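DyP-type peroxidase (Pleurotus ostreatus PC15, PDB 6FSK) is a heme b peroxidase of the dye-decolorizing family that probably uses hydrogen peroxide to oxidise dyes and manganese(II). Local coordinates at residues V75-S80 with G134-A139; V198-Q203 with I212-I217; N259-P264 with T445-P450; P342-D347 with V411-P416. The protein carries 1 engineered substitution. All blocks are in the same frame, centred on the assembly; numbering follows the deposited sequence.

Contact 1: V75-S80 with G134-A139; sequences VNVSFS and GVIFVA
The Phe137 ring lies with one face over Asn76 CB, whose nearest ring atom is Phe137 CZ at 3.4 Å, a CH-pi contact set off toward the ring's rim. Phe137 CG sits between its backbone N and carbonyl carbon (chi1 56°), which folds the ring back over the neighbouring strand. The two residues also form a hydrogen-bonded pair of the antiparallel ladder: Asn76 N to Phe137 O and Phe137 N to Asn76 O are both 3.0 Å. Ser78 and Val135 repeat this pairing two residues on, with Val135 N to Ser78 O at 2.9 Å. On the sheet's opposite face Val75 CG2 lies 3.8 Å from Ile136 CG2 and 3.9 Å from Val138 CG2, and Val75 also touches Phe41 of helix 31-41. Both strands belong to the dimeric alpha+beta barrel domain and lie in a larger antiparallel sheet, between strand 20-28 and strand 462-472 from late in the chain. An alanine in place of Phe137 would probably uncover Asn76 CB and open a gap beside Tyr23. Asn76 ND2 donates to Val75 O (2.8 Å) and to Lys46 O, while OD1 accepts from Asp11 N. With both amide polar atoms bonded, Asn76 offers its methylene as an apolar partner for the ring.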
loop_
_atom_site.group_PDB
_atom_site.type_symbol
_atom_site.label_atom_id
_atom_site.label_comp_id
_atom_site.label_asym_id
_atom_site.label_seq_id
_atom_site.Cartn_x
_atom_site.Cartn_y
_atom_site.Cartn_z
ATOM N N VAL A 75 0.442 16.362 -10.012
ATOM C CA VAL A 75 -0.840 16.285 -9.308
ATOM C C VAL A 75 -1.722 15.222 -9.890
ATOM O O VAL A 75 -1.776 15.024 -11.145
ATOM C CB VAL A 75 -1.587 17.646 -9.360
ATOM C CG1 VAL A 75 -1.898 18.044 -10.752
ATOM C CG2 VAL A 75 -2.879 17.630 -8.571
ATOM N N ASN A 76 -2.425 14.508 -9.031
ATOM C CA ASN A 76 -3.445 13.523 -9.432
ATOM C C ASN A 76 -4.693 13.781 -8.559
ATOM O O ASN A 76 -4.681 14.581 -7.578
ATOM C CB ASN A 76 -2.997 12.056 -9.207
ATOM C CG ASN A 76 -2.294 11.410 -10.408
ATOM O OD1 ASN A 76 -2.204 10.178 -10.434
ATOM N ND2 ASN A 76 -1.816 12.200 -11.390
ATOM N N VAL A 77 -5.809 13.135 -8.890
ATOM C CA VAL A 77 -7.092 13.356 -8.253
ATOM C C VAL A 77 -7.885 12.060 -8.162
ATOM O O VAL A 77 -7.826 11.244 -9.116
ATOM C CB VAL A 77 -7.969 14.461 -8.939
ATOM C CG1 VAL A 77 -8.458 13.983 -10.332
ATOM C CG2 VAL A 77 -9.169 14.824 -8.064
ATOM N N SER A 78 -8.654 11.816 -7.092
ATOM C CA SER A 78 -9.371 10.578 -6.945
ATOM C C SER A 78 -10.638 10.847 -6.154
ATOM O O SER A 78 -10.646 11.783 -5.349
ATOM C CB SER A 78 -8.431 9.541 -6.312
ATOM O OG SER A 78 -8.794 8.196 -6.525
ATOM N N PHE A 79 -11.680 10.097 -6.431
ATOM C CA PHE A 79 -12.991 10.372 -5.874
ATOM C C PHE A 79 -13.562 9.203 -5.144
ATOM O O PHE A 79 -13.520 8.029 -5.622
ATOM C CB PHE A 79 -13.995 10.750 -7.007
ATOM C CG PHE A 79 -13.698 12.037 -7.649
ATOM C CD1 PHE A 79 -14.210 13.212 -7.119
ATOM C CD2 PHE A 79 -12.861 12.101 -8.721
ATOM C CE1 PHE A 79 -13.888 14.431 -7.674
ATOM C CE2 PHE A 79 -12.538 13.323 -9.326
ATOM C CZ PHE A 79 -13.039 14.497 -8.755
ATOM N N SER A 80 -14.184 9.471 -3.975
ATOM C CA SER A 80 -14.824 8.410 -3.254
ATOM C C SER A 80 -16.228 8.126 -3.751
ATOM O O SER A 80 -16.781 8.877 -4.522
ATOM C CB SER A 80 -14.923 8.779 -1.756
ATOM O OG SER A 80 -15.901 9.850 -1.613
ATOM N N GLY A 134 -13.311 13.424 -2.159
ATOM C CA GLY A 134 -12.173 13.209 -3.000
ATOM C C GLY A 134 -10.893 13.599 -2.357
ATOM O O GLY A 134 -10.885 14.145 -1.238
ATOM N N VAL A 135 -9.812 13.335 -3.057
ATOM C CA VAL A 135 -8.482 13.744 -2.704
ATOM C C VAL A 135 -7.772 14.312 -3.908
ATOM O O VAL A 135 -7.837 13.712 -4.981
ATOM C CB VAL A 135 -7.693 12.580 -2.030
ATOM C CG1 VAL A 135 -7.514 11.320 -2.901
ATOM C CG2 VAL A 135 -6.342 13.015 -1.494
ATOM N N ILE A 136 -7.140 15.419 -3.735
ATOM C CA ILE A 136 -6.191 16.005 -4.659
ATOM C C ILE A 136 -4.819 15.774 -4.016
ATOM O O ILE A 136 -4.640 16.130 -2.854
ATOM C CB ILE A 136 -6.436 17.512 -4.925
ATOM C CG1 ILE A 136 -7.705 17.659 -5.748
ATOM C CG2 ILE A 136 -5.245 18.129 -5.634
ATOM C CD1 ILE A 136 -8.298 19.020 -5.583
ATOM N N PHE A 137 -3.876 15.183 -4.745
ATOM C CA PHE A 137 -2.571 14.968 -4.182
ATOM C C PHE A 137 -1.441 15.437 -5.074
ATOM O O PHE A 137 -1.561 15.384 -6.291
ATOM C CB PHE A 137 -2.346 13.582 -3.646
ATOM C CG PHE A 137 -2.590 12.488 -4.664
ATOM C CD1 PHE A 137 -3.897 12.087 -4.900
ATOM C CD2 PHE A 137 -1.500 11.747 -5.221
ATOM C CE1 PHE A 137 -4.150 10.993 -5.767
ATOM C CE2 PHE A 137 -1.773 10.663 -6.067
ATOM C CZ PHE A 137 -3.060 10.306 -6.315
ATOM N N VAL A 138 -0.438 15.985 -4.428
ATOM C CA VAL A 138 0.629 16.715 -5.107
ATOM C C VAL A 138 1.958 16.182 -4.560
ATOM O O VAL A 138 2.216 16.174 -3.381
ATOM C CB VAL A 138 0.470 18.239 -4.881
ATOM C CG1 VAL A 138 1.570 18.964 -5.583
ATOM C CG2 VAL A 138 -0.854 18.744 -5.385
ATOM N N ALA A 139 2.803 15.727 -5.467
ATOM C CA ALA A 139 4.104 15.128 -5.150
ATOM C C ALA A 139 5.229 15.901 -5.775
ATOM O O ALA A 139 5.197 16.257 -6.956
ATOM C CB ALA A 139 4.102 13.712 -5.734
#

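Contact 2: V198-Q203 with I212-I217; sequences VEQFDQ and IRPGFI
Val198 and Ile212 form a single parallel beta bridge that joins the two ends of a short loop, in the C-terminal part of the DyP fold. Among hydrogen bonds, Glu199 N donates to Ile212 O at 2.8 Å, nearly straight (165°). The same oxygen receives a CA-H...O contact from Val198 CA at 3.5 Å. Within 198-203, Val198 O takes the N-H groups of both Phe201 and Asp202, and Val198 N reaches the anti lone pair of Asp202 OD2; together they wind the chain into a tight turn. The apolar contacts come from the two branches of Val198: CG1 meets Pro214 CB at 3.9 Å, at the start of the 3-10 segment 214-216, and CG2 meets Ile217 CG1 at 4.1 Å, just after it. Of the charged groups, Glu199 and Arg213 run side by side, their flat ends turned 50° apart. Glu199 OE2 approaches Arg213 CG at 3.7 Å, yet it stays 5.2 Å from Arg213 NE, so opposite charges are near but not paired. An alanine here lacks the carboxylate and would probably leave Arg213 without its nearby opposite charge, its aliphatic part freer to turn. Gln200 OE1 lies 3.6 Å from Pro214 CG.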
loop_
_atom_site.group_PDB
_atom_site.type_symbol
_atom_site.label_atom_id
_atom_site.label_comp_id
_atom_site.label_asym_id
_atom_site.label_seq_id
_atom_site.Cartn_x
_atom_site.Cartn_y
_atom_site.Cartn_z
ATOM N N VAL A 198 3.189 -5.021 -15.383
ATOM C CA VAL A 198 1.911 -4.892 -16.026
ATOM C C VAL A 198 2.145 -5.004 -17.522
ATOM O O VAL A 198 2.894 -4.229 -18.135
ATOM C CB VAL A 198 1.289 -3.528 -15.698
ATOM C CG1 VAL A 198 0.008 -3.344 -16.432
ATOM C CG2 VAL A 198 1.074 -3.491 -14.166
ATOM N N GLU A 199 1.526 -6.015 -18.109
ATOM C CA GLU A 199 1.585 -6.193 -19.550
ATOM C C GLU A 199 1.131 -4.911 -20.234
ATOM O O GLU A 199 0.188 -4.203 -19.825
ATOM C CB GLU A 199 0.750 -7.374 -20.021
ATOM C CG GLU A 199 1.181 -8.716 -19.533
ATOM C CD GLU A 199 0.502 -9.836 -20.346
ATOM O OE1 GLU A 199 0.700 -9.750 -21.639
ATOM O OE2 GLU A 199 -0.147 -10.756 -19.817
ATOM N N GLN A 200 1.771 -4.679 -21.389
ATOM C CA GLN A 200 1.472 -3.493 -22.213
ATOM C C GLN A 200 1.982 -2.185 -21.590
ATOM O O GLN A 200 1.658 -1.076 -22.118
ATOM C CB GLN A 200 0.016 -3.394 -22.632
ATOM C CG GLN A 200 -0.521 -4.710 -23.211
ATOM C CD GLN A 200 -1.878 -4.550 -23.793
ATOM O OE1 GLN A 200 -2.917 -4.826 -23.157
ATOM N NE2 GLN A 200 -1.897 -4.045 -25.022
ATOM N N PHE A 201 2.720 -2.293 -20.501
ATOM C CA PHE A 201 3.285 -1.130 -19.774
ATOM C C PHE A 201 4.724 -1.440 -19.463
ATOM O O PHE A 201 5.637 -0.708 -19.900
ATOM C CB PHE A 201 2.503 -0.699 -18.544
ATOM C CG PHE A 201 3.120 0.500 -17.882
ATOM C CD1 PHE A 201 3.029 1.732 -18.441
ATOM C CD2 PHE A 201 3.824 0.380 -16.678
ATOM C CE1 PHE A 201 3.632 2.818 -17.841
ATOM C CE2 PHE A 201 4.431 1.426 -16.120
ATOM C CZ PHE A 201 4.341 2.660 -16.698
ATOM N N ASP A 202 4.979 -2.453 -18.617
ATOM C CA ASP A 202 6.336 -2.814 -18.239
ATOM C C ASP A 202 6.910 -3.719 -19.353
ATOM O O ASP A 202 6.619 -4.940 -19.381
ATOM C CB ASP A 202 6.329 -3.509 -16.861
ATOM C CG ASP A 202 5.851 -2.572 -15.776
ATOM O OD1 ASP A 202 6.586 -1.599 -15.515
ATOM O OD2 ASP A 202 4.776 -2.711 -15.141
ATOM N N GLN A 203 7.717 -3.104 -20.224
ATOM C CA GLN A 203 8.302 -3.799 -21.396
ATOM C C GLN A 203 9.453 -4.750 -21.036
ATOM O O GLN A 203 9.675 -5.710 -21.767
ATOM C CB GLN A 203 8.728 -2.769 -22.437
ATOM C CG GLN A 203 7.607 -1.875 -22.947
ATOM C CD GLN A 203 6.430 -2.645 -23.524
ATOM O OE1 GLN A 203 5.281 -2.168 -23.518
ATOM N NE2 GLN A 203 6.699 -3.848 -24.021
ATOM N N ILE A 212 1.379 -9.293 -15.272
ATOM C CA ILE A 212 -0.076 -9.493 -15.202
ATOM C C ILE A 212 -0.781 -8.583 -16.183
ATOM O O ILE A 212 -0.260 -7.532 -16.570
ATOM C CB ILE A 212 -0.605 -9.259 -13.765
ATOM C CG1 ILE A 212 -0.647 -7.789 -13.400
ATOM C CG2 ILE A 212 0.148 -10.163 -12.783
ATOM C CD1 ILE A 212 -1.191 -7.586 -11.977
ATOM N N ARG A 213 -1.966 -8.993 -16.605
ATOM C CA ARG A 213 -2.755 -8.216 -17.548
ATOM C C ARG A 213 -3.121 -6.831 -16.929
ATOM O O ARG A 213 -3.358 -6.702 -15.725
ATOM C CB ARG A 213 -3.986 -8.965 -17.968
ATOM C CG ARG A 213 -3.664 -10.030 -19.049
ATOM C CD ARG A 213 -4.776 -10.972 -19.183
ATOM N NE ARG A 213 -4.937 -11.907 -18.056
ATOM C CZ ARG A 213 -6.011 -12.609 -17.769
ATOM N NH1 ARG A 213 -7.123 -12.565 -18.504
ATOM N NH2 ARG A 213 -5.967 -13.444 -16.700
ATOM N N PRO A 214 -3.224 -5.820 -17.787
ATOM C CA PRO A 214 -3.430 -4.442 -17.284
ATOM C C PRO A 214 -4.789 -4.312 -16.595
ATOM O O PRO A 214 -4.954 -3.407 -15.744
ATOM C CB PRO A 214 -3.290 -3.573 -18.547
ATOM C CG PRO A 214 -3.670 -4.516 -19.673
ATOM C CD PRO A 214 -3.017 -5.807 -19.252
ATOM N N GLY A 215 -5.818 -5.092 -16.949
ATOM C CA GLY A 215 -7.117 -5.048 -16.316
ATOM C C GLY A 215 -7.182 -5.493 -14.887
ATOM O O GLY A 215 -8.228 -5.342 -14.258
ATOM N N PHE A 216 -6.063 -5.997 -14.327
ATOM C CA PHE A 216 -5.999 -6.244 -12.860
ATOM C C PHE A 216 -5.666 -4.920 -12.134
ATOM O O PHE A 216 -5.816 -4.894 -10.909
ATOM C CB PHE A 216 -4.969 -7.318 -12.567
ATOM C CG PHE A 216 -5.429 -8.664 -13.030
ATOM C CD1 PHE A 216 -6.548 -9.287 -12.481
ATOM C CD2 PHE A 216 -4.799 -9.297 -14.099
ATOM C CE1 PHE A 216 -7.020 -10.518 -12.967
ATOM C CE2 PHE A 216 -5.299 -10.497 -14.538
ATOM C CZ PHE A 216 -6.413 -11.108 -14.031
ATOM N N ILE A 217 -5.281 -3.894 -12.881
ATOM C CA ILE A 217 -4.930 -2.565 -12.301
ATOM C C ILE A 217 -5.879 -1.506 -12.784
ATOM O O ILE A 217 -6.290 -0.646 -11.976
ATOM C CB ILE A 217 -3.473 -2.153 -12.622
ATOM C CG1 ILE A 217 -2.451 -3.223 -12.149
ATOM C CG2 ILE A 217 -3.109 -0.733 -12.080
ATOM C CD1 ILE A 217 -2.462 -3.534 -10.635
#

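Contact 3: N259-P264 with T445-P450; sequences NPIVLP and TNPNDP
From Ile261 to Pro264 and from Thr445 to Asn448 the two backbones run in nearly the same direction, 20° apart, with Ile261 CA 5.9 Å from Asn446 CA. Neither is a helix or strand; the second bends into a type I beta turn from Asn446 to Asp449. Asn446 makes the direct hydrogen bond between the segments. With CG anti to the backbone N (chi1 -176°), its amide reaches across, and ND2 donates to Val262 O at 3.1 Å and also to water 1, which accepts from Val262 N. Its other end makes an Asx turn: OD1 accepts from Asn448 N at 2.7 Å, in the carbonyl plane. Water 2 donates to Val262 O and accepts from Asn448 ND2, a second bridge, so the Val262 peptide oxygen is gripped twice. Beside this, Leu263 CD1 packs on Pro447 CG at 3.7 Å, the side chains at about a right angle, and Ile261 CG2 meets Pro447 CD at 4.0 Å. Ile261 CD1 comes within 3.4 Å of Thr445 O, which also receives a weak hydrogen bond from Arg278. The contact thus joins the connection between helices 249-258 and 268-280 to the loop between strands 441-443 and 453-455, with Thr445 resting on Leu275 and Ile454.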
loop_
_atom_site.group_PDB
_atom_site.type_symbol
_atom_site.label_atom_id
_atom_site.label_comp_id
_atom_site.label_asym_id
_atom_site.label_seq_id
_atom_site.Cartn_x
_atom_site.Cartn_y
_atom_site.Cartn_z
ATOM N N ASN A 259 12.730 -10.561 22.439
ATOM C CA ASN A 259 12.421 -11.909 21.894
ATOM C C ASN A 259 13.500 -12.398 20.909
ATOM O O ASN A 259 13.207 -12.873 19.816
ATOM C CB ASN A 259 11.080 -11.884 21.150
ATOM C CG ASN A 259 9.943 -11.754 22.084
ATOM O OD1 ASN A 259 9.449 -12.770 22.613
ATOM N ND2 ASN A 259 9.533 -10.527 22.365
ATOM N N PRO A 260 14.796 -12.264 21.219
ATOM C CA PRO A 260 15.809 -12.705 20.262
ATOM C C PRO A 260 15.635 -14.179 19.946
ATOM O O PRO A 260 15.347 -15.014 20.875
ATOM C CB PRO A 260 17.133 -12.503 20.987
ATOM C CG PRO A 260 16.773 -12.576 22.441
ATOM C CD PRO A 260 15.389 -11.883 22.514
ATOM N N ILE A 261 15.833 -14.540 18.696
ATOM C CA ILE A 261 15.763 -15.973 18.316
ATOM C C ILE A 261 16.970 -16.644 18.929
ATOM O O ILE A 261 18.081 -16.183 18.698
ATOM C CB ILE A 261 15.694 -16.163 16.813
ATOM C CG1 ILE A 261 14.298 -15.725 16.362
ATOM C CG2 ILE A 261 15.971 -17.639 16.430
ATOM C CD1 ILE A 261 14.290 -15.420 14.936
ATOM N N VAL A 262 16.733 -17.718 19.683
ATOM C CA VAL A 262 17.789 -18.464 20.346
ATOM C C VAL A 262 18.148 -19.565 19.379
ATOM O O VAL A 262 17.292 -20.432 18.983
ATOM C CB VAL A 262 17.321 -18.953 21.718
ATOM C CG1 VAL A 262 18.399 -19.854 22.309
ATOM C CG2 VAL A 262 17.032 -17.751 22.616
ATOM N N LEU A 263 19.336 -19.404 18.788
ATOM C CA LEU A 263 19.803 -20.318 17.716
ATOM C C LEU A 263 21.334 -20.443 18.038
ATOM O O LEU A 263 21.980 -19.463 18.399
ATOM C CB LEU A 263 19.533 -19.680 16.353
ATOM C CG LEU A 263 19.301 -20.477 15.118
ATOM C CD1 LEU A 263 18.623 -19.620 14.057
ATOM C CD2 LEU A 263 20.668 -20.871 14.637
ATOM N N PRO A 264 21.878 -21.677 18.014
ATOM C CA PRO A 264 23.297 -21.839 18.317
ATOM C C PRO A 264 24.149 -20.884 17.529
ATOM O O PRO A 264 24.085 -20.775 16.278
ATOM C CB PRO A 264 23.574 -23.301 17.884
ATOM C CG PRO A 264 22.231 -24.011 18.076
ATOM C CD PRO A 264 21.250 -22.943 17.604
ATOM N N THR A 445 8.639 -18.425 13.800
ATOM C CA THR A 445 9.754 -17.505 13.760
ATOM C C THR A 445 11.108 -18.151 14.165
ATOM O O THR A 445 12.110 -17.686 13.689
ATOM C CB THR A 445 9.483 -16.213 14.531
ATOM O OG1 THR A 445 9.361 -16.449 15.931
ATOM C CG2 THR A 445 8.234 -15.456 13.962
ATOM N N ASN A 446 11.163 -19.164 15.036
ATOM C CA ASN A 446 12.422 -19.805 15.382
ATOM C C ASN A 446 12.613 -20.975 14.375
ATOM O O ASN A 446 11.777 -21.902 14.344
ATOM C CB ASN A 446 12.402 -20.366 16.757
ATOM C CG ASN A 446 13.777 -20.956 17.121
ATOM O OD1 ASN A 446 14.380 -21.736 16.397
ATOM N ND2 ASN A 446 14.336 -20.422 18.186
ATOM N N PRO A 447 13.632 -20.942 13.530
ATOM C CA PRO A 447 13.809 -21.991 12.509
ATOM C C PRO A 447 13.950 -23.375 13.085
ATOM O O PRO A 447 13.616 -24.370 12.420
ATOM C CB PRO A 447 15.116 -21.601 11.797
ATOM C CG PRO A 447 15.450 -20.264 12.278
ATOM C CD PRO A 447 14.631 -19.871 13.413
ATOM N N ASN A 448 14.439 -23.466 14.304
ATOM C CA ASN A 448 14.602 -24.799 14.925
ATOM C C ASN A 448 13.395 -25.316 15.654
ATOM O O ASN A 448 13.350 -26.502 16.005
ATOM C CB ASN A 448 15.817 -24.809 15.875
ATOM C CG ASN A 448 17.122 -24.770 15.144
ATOM O OD1 ASN A 448 17.215 -25.286 14.033
ATOM N ND2 ASN A 448 18.139 -24.154 15.756
ATOM N N ASP A 449 12.394 -24.476 15.927
ATOM C CA ASP A 449 11.230 -24.886 16.728
ATOM C C ASP A 449 9.992 -24.170 16.109
ATOM O O ASP A 449 9.475 -23.209 16.692
ATOM C CB ASP A 449 11.560 -24.402 18.135
ATOM C CG ASP A 449 10.544 -24.769 19.171
ATOM O OD1 ASP A 449 9.783 -25.732 18.951
ATOM O OD2 ASP A 449 10.488 -23.985 20.194
ATOM N N PRO A 450 9.524 -24.642 14.949
ATOM C CA PRO A 450 8.423 -23.922 14.274
ATOM C C PRO A 450 7.123 -23.880 14.983
ATOM O O PRO A 450 6.315 -22.950 14.799
ATOM C CB PRO A 450 8.237 -24.698 12.977
ATOM C CG PRO A 450 8.938 -25.976 13.175
ATOM C CD PRO A 450 10.055 -25.715 14.080
HETATM O O HOH W 1 13.796 -18.030 20.142
HETATM O O HOH W 2 17.495 -23.117 18.435
#

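Contact 4: P342-D347 with V411-P416; sequences PPLKAD and VTSAGP
Pro343 meets the chain at Val411 and Ala414 with successive atoms of its ring. CB comes first, 4.0 Å from the CB of Ala414. Next along the ring, Pro343 CG lies 3.7 Å from Val411 O and 4.1 Å from Ala414 CB. CD, closing the ring, turns to the side chain of the valine: Pro343 CD to Val411 CG1 is 4.2 Å. The peptide bond before Pro343 is cis, which bends the chain sharply between the two prolines. Proline and valine side chains cross at about a right angle. Leu344 follows with both of its methyls in use: Leu344 CD1 meets Val411 CG1 at 4.1 Å, while CD2 lies 4.0 Å from Ala414 CB and 3.9 Å from Ser413 OG. With CG1 of Val411 anti to the carbonyl carbon (chi1 -66°), that one methyl faces both Pro343 and Leu344. The arrangement is plain loop-to-helix packing: the loop after helix 337-340 lies against the C-terminal part of helix 408-412 and the residues that follow, where Ala414 N bonds back to Val411 O and Gly415 leaves the helical conformation with positive phi. Only apolar and van der Waals contacts join the two segments, and the hydroxyl of Ser413 instead bonds Ala410 O three residues back. Behind the contact Val411 is buried against Leu316, Ile417 and Leu420, and Pro343 also touches Val317 of helix 315-318.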
loop_
_atom_site.group_PDB
_atom_site.type_symbol
_atom_site.label_atom_id
_atom_site.label_comp_id
_atom_site.label_asym_id
_atom_site.label_seq_id
_atom_site.Cartn_x
_atom_site.Cartn_y
_atom_site.Cartn_z
ATOM N N PRO A 342 1.502 -26.240 -6.807
ATOM C CA PRO A 342 0.612 -27.282 -6.332
ATOM C C PRO A 342 0.373 -27.105 -4.802
ATOM O O PRO A 342 1.268 -26.627 -4.123
ATOM C CB PRO A 342 1.455 -28.567 -6.522
ATOM C CG PRO A 342 2.460 -28.228 -7.548
ATOM C CD PRO A 342 2.744 -26.759 -7.399
ATOM N N PRO A 343 -0.795 -27.479 -4.272
ATOM C CA PRO A 343 -1.863 -28.185 -4.978
ATOM C C PRO A 343 -2.845 -27.269 -5.703
ATOM O O PRO A 343 -3.582 -27.714 -6.573
ATOM C CB PRO A 343 -2.626 -28.893 -3.869
ATOM C CG PRO A 343 -2.351 -28.096 -2.637
ATOM C CD PRO A 343 -0.931 -27.549 -2.830
ATOM N N LEU A 344 -2.939 -26.003 -5.310
ATOM C CA LEU A 344 -4.014 -25.169 -5.822
ATOM C C LEU A 344 -3.807 -24.720 -7.281
ATOM O O LEU A 344 -4.780 -24.560 -7.968
ATOM C CB LEU A 344 -4.184 -23.934 -4.946
ATOM C CG LEU A 344 -4.459 -24.239 -3.455
ATOM C CD1 LEU A 344 -4.501 -22.897 -2.659
ATOM C CD2 LEU A 344 -5.782 -24.944 -3.360
ATOM N N LYS A 345 -2.576 -24.423 -7.648
ATOM C CA LYS A 345 -2.228 -23.800 -8.948
ATOM C C LYS A 345 -3.175 -22.625 -9.234
ATOM O O LYS A 345 -3.873 -22.513 -10.291
ATOM C CB LYS A 345 -2.291 -24.856 -10.060
ATOM C CG LYS A 345 -1.408 -26.072 -9.797
ATOM C CD LYS A 345 -0.161 -26.065 -10.673
ATOM C CE LYS A 345 -0.502 -26.438 -12.116
ATOM N NZ LYS A 345 0.650 -26.975 -12.900
ATOM N N ALA A 346 -3.309 -21.762 -8.233
ATOM C CA ALA A 346 -4.236 -20.671 -8.288
ATOM C C ALA A 346 -3.715 -19.542 -9.124
ATOM O O ALA A 346 -2.542 -19.284 -9.148
ATOM C CB ALA A 346 -4.538 -20.137 -6.898
ATOM N N ASP A 347 -4.642 -18.831 -9.736
ATOM C CA ASP A 347 -4.315 -17.596 -10.405
ATOM C C ASP A 347 -4.600 -16.478 -9.390
ATOM O O ASP A 347 -5.748 -16.199 -9.116
ATOM C CB ASP A 347 -5.212 -17.469 -11.642
ATOM C CG ASP A 347 -4.980 -16.213 -12.409
ATOM O OD1 ASP A 347 -4.320 -15.287 -11.947
ATOM O OD2 ASP A 347 -5.444 -16.143 -13.600
ATOM N N VAL A 411 -4.290 -24.263 1.383
ATOM C CA VAL A 411 -3.742 -25.424 0.678
ATOM C C VAL A 411 -4.323 -26.761 1.160
ATOM O O VAL A 411 -4.465 -27.697 0.368
ATOM C CB VAL A 411 -2.234 -25.534 0.630
ATOM C CG1 VAL A 411 -1.684 -24.415 -0.170
ATOM C CG2 VAL A 411 -1.610 -25.583 2.038
ATOM N N THR A 412 -4.690 -26.866 2.427
ATOM C CA THR A 412 -5.308 -28.116 2.911
ATOM C C THR A 412 -6.764 -28.210 2.481
ATOM O O THR A 412 -7.315 -29.321 2.530
ATOM C CB THR A 412 -5.158 -28.289 4.417
ATOM O OG1 THR A 412 -5.784 -27.198 5.052
ATOM C CG2 THR A 412 -3.694 -28.414 4.778
ATOM N N SER A 413 -7.349 -27.135 1.911
ATOM C CA SER A 413 -8.685 -27.205 1.288
ATOM C C SER A 413 -8.679 -28.301 0.185
ATOM O O SER A 413 -9.709 -28.893 -0.028
ATOM C CB SER A 413 -9.134 -25.877 0.686
ATOM O OG SER A 413 -8.391 -25.621 -0.481
ATOM N N ALA A 414 -7.532 -28.513 -0.473
ATOM C CA ALA A 414 -7.445 -29.353 -1.671
ATOM C C ALA A 414 -7.131 -30.803 -1.350
ATOM O O ALA A 414 -7.309 -31.654 -2.199
ATOM C CB ALA A 414 -6.401 -28.781 -2.621
ATOM N N GLY A 415 -6.670 -31.102 -0.133
ATOM C CA GLY A 415 -6.199 -32.478 0.154
ATOM C C GLY A 415 -5.419 -32.437 1.445
ATOM O O GLY A 415 -5.003 -31.355 1.866
ATOM N N PRO A 416 -5.248 -33.595 2.089
ATOM C CA PRO A 416 -4.499 -33.579 3.338
ATOM C C PRO A 416 -3.014 -33.443 3.041
ATOM O O PRO A 416 -2.507 -33.994 2.104
ATOM C CB PRO A 416 -4.816 -34.966 3.939
ATOM C CG PRO A 416 -4.969 -35.851 2.706
ATOM C CD PRO A 416 -5.608 -34.970 1.642
#

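How the contacts relate
From the N terminus, contact 1 comes first, pairing two strands of the alpha+beta barrel domain across a connection of 53 residues that is partly helical. Contact 2 follows in series, closing a loop of only eight residues in the C-terminal part. Contact 3 then spans about 180 residues, bringing the loop after helix 249-258 to the one after strand 441-443. Contact 4 falls wholly within that span, joining the loop before strand 354-360 to the end of helix 408-412. No pair of contacts crosses. Contacts 2 and 4 touch where Arg213 NH2 packs 4.1 Å from Asp347 OD2. Contacts 1 and 3 lie on opposite sides of the chain's centre, about 45 Å apart between centres.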